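PDB 5TXE: lasso peptide isopeptidase AtxE2 from Asticcacaulis excentricus, which hydrolyses the isopeptide bond of the lasso peptides astexin-2 and astexin-3, converting these threaded substrates to linear peptides. Local coordinates for residues A[276-288]-A[295-307]. The protein carries 1 engineered substitution. Numbering follows the deposited sequence. Where two conformers were deposited one is given.
Sequences QNINAPTTLVARR and RCDEEACQNITRM
Pro281 lies alongside Gln302, the two side chains pointing the same way, with CB of Pro281 3.8 Å from OE1 of Gln302; ND2 of Asn303 comes to 3.6 Å from the same CB. NE2 of Gln302 also comes within 3.8 Å of OG1 of Thr283. With alanine at Gln302 the amide is gone, which would probably leave a gap beside the Pro281 ring and the Thr283 hydroxyl without this polar neighbour.

Thr282 is gripped at both ends of its backbone by Asn303. Its N donates to OD1 of Asn303 (3.2 Å), approaching from 55° above the carbonyl plane, and its O accepts from Asn303 N at 3.0 Å. Its OG1, held between the backbone N and the carbonyl carbon (chi1 71°), meets two waters that link it to backbone across the contact: one donates to Cys301 O and accepts from Ile304 N, the other donates to Ile304 O.

CB of Thr283 lies near NH2 of Arg295, the side chains crossing at about a right angle, while its backbone hydrogen-bonds to Ser271 of strand 266-271. Leu284 uses both its backbone N and its O toward 295-307: N donates to Cys301 O, and O accepts from Cys296 N at 3.0 Å. Its CB packs against CB of Cys301 at 3.8 Å. With CG swung opposite the backbone N (chi1 -174°), CD1 reaches CE of Met307 at 3.7 Å and CD2 approaches the disulfide; Leu316 and Met334 of the next sheet also touch Leu284. Val285 and Arg295 form a non-hydrogen-bonded antiparallel pair, CG1 of Val285 lying over one face of the guanidinium.

The Cys296–Cys301 disulfide pins the loop from edge strand 294-295 to strand 304-310, the first of the next four-stranded antiparallel sheet, a blade-to-blade passage characteristic of the beta-propeller of prolyl oligopeptidase family enzymes.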
# COMPACT_ATOMS: atom_id res chain seq x y z
N GLN A 276 -0.27 26.36 8.47
CA GLN A 276 -1.05 26.20 7.23
C GLN A 276 -0.26 25.50 6.14
O GLN A 276 -0.83 24.66 5.46
CB GLN A 276 -1.52 27.53 6.64
CG GLN A 276 -2.81 28.02 7.23
CD GLN A 276 -2.60 28.48 8.65
OE1 GLN A 276 -1.63 29.18 8.95
NE2 GLN A 276 -3.48 28.04 9.55
N ASN A 277 1.02 25.87 5.97
CA ASN A 277 1.87 25.32 4.91
C ASN A 277 2.20 23.86 5.16
O ASN A 277 3.04 23.52 5.97
CB ASN A 277 3.18 26.10 4.77
CG ASN A 277 4.06 25.56 3.67
OD1 ASN A 277 3.72 24.60 2.96
ND2 ASN A 277 5.19 26.19 3.49
N ILE A 278 1.54 22.97 4.43
CA ILE A 278 1.71 21.53 4.62
C ILE A 278 3.12 21.01 4.24
O ILE A 278 3.47 19.90 4.55
CB ILE A 278 0.65 20.70 3.83
CG1 ILE A 278 0.91 20.80 2.31
CG2 ILE A 278 -0.77 21.14 4.21
CD1 ILE A 278 -0.04 20.00 1.44
N ASN A 279 3.92 21.79 3.53
CA ASN A 279 5.22 21.30 3.14
C ASN A 279 6.34 21.84 3.98
O ASN A 279 7.48 21.45 3.81
CB ASN A 279 5.47 21.60 1.67
CG ASN A 279 4.45 20.90 0.77
OD1 ASN A 279 3.91 19.84 1.14
ND2 ASN A 279 4.14 21.51 -0.38
N ALA A 280 6.00 22.71 4.91
CA ALA A 280 6.95 23.14 5.90
C ALA A 280 7.24 21.95 6.80
O ALA A 280 6.35 21.20 7.22
CB ALA A 280 6.42 24.31 6.73
N PRO A 281 8.51 21.78 7.11
CA PRO A 281 8.92 20.71 8.01
C PRO A 281 8.35 20.89 9.43
O PRO A 281 8.14 22.01 9.88
CB PRO A 281 10.45 20.81 7.99
CG PRO A 281 10.72 22.23 7.66
CD PRO A 281 9.59 22.72 6.79
N THR A 282 8.06 19.78 10.10
CA THR A 282 7.61 19.83 11.46
C THR A 282 8.83 19.72 12.31
O THR A 282 9.87 19.20 11.85
CB THR A 282 6.68 18.66 11.82
OG1 THR A 282 7.42 17.43 11.87
CG2 THR A 282 5.58 18.56 10.81
N THR A 283 8.69 20.21 13.54
CA THR A 283 9.74 20.23 14.52
C THR A 283 9.14 19.74 15.84
O THR A 283 8.04 20.13 16.20
CB THR A 283 10.26 21.68 14.75
OG1 THR A 283 10.77 22.24 13.52
CG2 THR A 283 11.37 21.68 15.73
N LEU A 284 9.91 18.93 16.56
CA LEU A 284 9.60 18.57 17.92
C LEU A 284 9.50 19.78 18.86
O LEU A 284 10.41 20.62 18.89
CB LEU A 284 10.72 17.73 18.45
CG LEU A 284 10.47 17.16 19.83
CD1 LEU A 284 9.31 16.19 19.81
CD2 LEU A 284 11.72 16.45 20.28
N VAL A 285 8.42 19.83 19.63
CA VAL A 285 8.23 20.87 20.67
C VAL A 285 7.93 20.24 22.04
O VAL A 285 7.34 19.16 22.14
CB VAL A 285 7.16 21.94 20.34
CG1 VAL A 285 7.19 22.35 18.88
CG2 VAL A 285 5.79 21.47 20.71
N ALA A 286 8.40 20.91 23.08
CA ALA A 286 8.21 20.49 24.45
C ALA A 286 7.50 21.59 25.28
O ALA A 286 7.91 22.76 25.23
CB ALA A 286 9.55 20.15 25.06
N ARG A 287 6.44 21.20 25.99
CA ARG A 287 5.71 22.07 26.91
C ARG A 287 5.76 21.46 28.32
O ARG A 287 5.40 20.29 28.48
CB ARG A 287 4.24 22.19 26.49
CG ARG A 287 3.99 22.80 25.12
CD ARG A 287 2.51 22.70 24.72
NE ARG A 287 1.63 23.21 25.78
CZ ARG A 287 1.19 24.46 25.91
NH1 ARG A 287 1.52 25.42 25.03
NH2 ARG A 287 0.40 24.76 26.94
N ARG A 288 6.27 22.19 29.32
CA ARG A 288 6.18 21.73 30.71
C ARG A 288 4.82 22.22 31.25
O ARG A 288 4.61 23.40 31.41
CB ARG A 288 7.35 22.26 31.53
CG ARG A 288 7.24 22.09 33.06
CD ARG A 288 8.60 22.19 33.79
NE ARG A 288 9.39 20.95 33.63
CZ ARG A 288 9.41 19.92 34.49
NH1 ARG A 288 8.72 19.93 35.63
NH2 ARG A 288 10.15 18.86 34.20
N ARG A 295 10.71 24.97 21.07
CA ARG A 295 11.08 24.28 19.82
C ARG A 295 12.48 23.77 19.84
O ARG A 295 13.39 24.54 20.07
CB ARG A 295 11.04 25.22 18.64
CG ARG A 295 9.67 25.51 18.10
CD ARG A 295 9.81 26.35 16.83
NE ARG A 295 9.22 25.62 15.72
CZ ARG A 295 7.92 25.30 15.65
NH1 ARG A 295 7.06 25.67 16.59
NH2 ARG A 295 7.49 24.61 14.62
N CYS A 296 12.66 22.48 19.56
CA CYS A 296 14.00 21.89 19.33
C CYS A 296 14.55 22.44 18.03
O CYS A 296 13.83 22.52 17.03
CB CYS A 296 13.87 20.40 19.22
SG CYS A 296 15.38 19.52 18.83
N ASP A 297 15.82 22.83 18.02
CA ASP A 297 16.43 23.46 16.83
C ASP A 297 17.10 22.41 15.93
O ASP A 297 17.13 22.55 14.70
CB ASP A 297 17.41 24.61 17.22
CG ASP A 297 18.85 24.15 17.35
OD1 ASP A 297 19.16 23.42 18.32
OD2 ASP A 297 19.68 24.53 16.49
N GLU A 298 17.59 21.33 16.55
CA GLU A 298 18.39 20.33 15.84
C GLU A 298 17.68 19.81 14.59
O GLU A 298 16.45 19.74 14.51
CB GLU A 298 18.73 19.13 16.73
CG GLU A 298 19.16 19.44 18.15
CD GLU A 298 20.65 19.59 18.30
OE1 GLU A 298 21.35 18.56 18.12
OE2 GLU A 298 21.11 20.71 18.65
N GLU A 299 18.49 19.44 13.62
CA GLU A 299 17.99 18.94 12.37
C GLU A 299 17.29 17.58 12.59
O GLU A 299 16.30 17.25 11.95
CB GLU A 299 19.16 18.82 11.36
CG GLU A 299 18.72 18.74 9.90
CD GLU A 299 18.23 17.35 9.52
OE1 GLU A 299 18.83 16.36 9.99
OE2 GLU A 299 17.21 17.26 8.80
N ALA A 300 17.82 16.80 13.51
CA ALA A 300 17.27 15.50 13.83
C ALA A 300 15.81 15.50 14.27
O ALA A 300 15.18 14.48 14.22
CB ALA A 300 18.11 14.88 14.91
N CYS A 301 15.28 16.64 14.70
CA CYS A 301 13.95 16.76 15.32
C CYS A 301 12.94 17.04 14.24
O CYS A 301 11.77 17.25 14.54
CB CYS A 301 13.91 17.95 16.35
SG CYS A 301 14.69 17.64 17.98
N GLN A 302 13.39 17.09 12.99
CA GLN A 302 12.47 17.42 11.87
C GLN A 302 11.80 16.23 11.25
O GLN A 302 12.45 15.20 11.00
CB GLN A 302 13.20 18.16 10.74
CG GLN A 302 13.90 19.44 11.20
CD GLN A 302 13.77 20.55 10.21
OE1 GLN A 302 14.14 20.43 9.02
NE2 GLN A 302 13.22 21.64 10.69
N ASN A 303 10.52 16.39 11.00
CA ASN A 303 9.68 15.43 10.29
C ASN A 303 9.63 14.05 10.95
O ASN A 303 9.69 13.02 10.32
CB ASN A 303 10.10 15.41 8.83
CG ASN A 303 9.71 16.70 8.12
OD1 ASN A 303 8.58 17.20 8.25
ND2 ASN A 303 10.67 17.28 7.43
N ILE A 304 9.44 14.07 12.25
CA ILE A 304 9.28 12.86 13.03
C ILE A 304 8.05 12.13 12.55
O ILE A 304 7.03 12.73 12.26
CB ILE A 304 9.20 13.20 14.54
CG1 ILE A 304 10.59 13.67 14.99
CG2 ILE A 304 8.72 12.01 15.39
CD1 ILE A 304 10.64 14.33 16.35
N THR A 305 8.13 10.81 12.49
CA THR A 305 6.95 9.99 12.11
C THR A 305 6.33 9.19 13.26
O THR A 305 5.24 8.66 13.14
CB THR A 305 7.30 9.05 10.97
OG1 THR A 305 8.51 8.37 11.31
CG2 THR A 305 7.50 9.86 9.69
N ARG A 306 7.04 9.08 14.37
CA ARG A 306 6.55 8.31 15.48
C ARG A 306 7.38 8.66 16.70
O ARG A 306 8.60 8.67 16.62
CB ARG A 306 6.70 6.80 15.21
CG ARG A 306 5.48 5.97 15.56
CD ARG A 306 5.07 6.12 17.02
NE ARG A 306 4.04 5.16 17.40
CZ ARG A 306 3.41 5.14 18.59
NH1 ARG A 306 3.69 6.03 19.55
NH2 ARG A 306 2.47 4.22 18.83
N MET A 307 6.73 8.87 17.84
CA MET A 307 7.49 9.03 19.11
C MET A 307 6.93 8.21 20.29
O MET A 307 5.76 7.88 20.33
CB MET A 307 7.51 10.51 19.45
CG MET A 307 6.17 11.05 19.91
SD MET A 307 6.25 12.76 20.48
CE MET A 307 6.74 13.63 18.99
O HOH W 1 8.92 16.64 13.66
O HOH W 2 5.99 15.25 11.65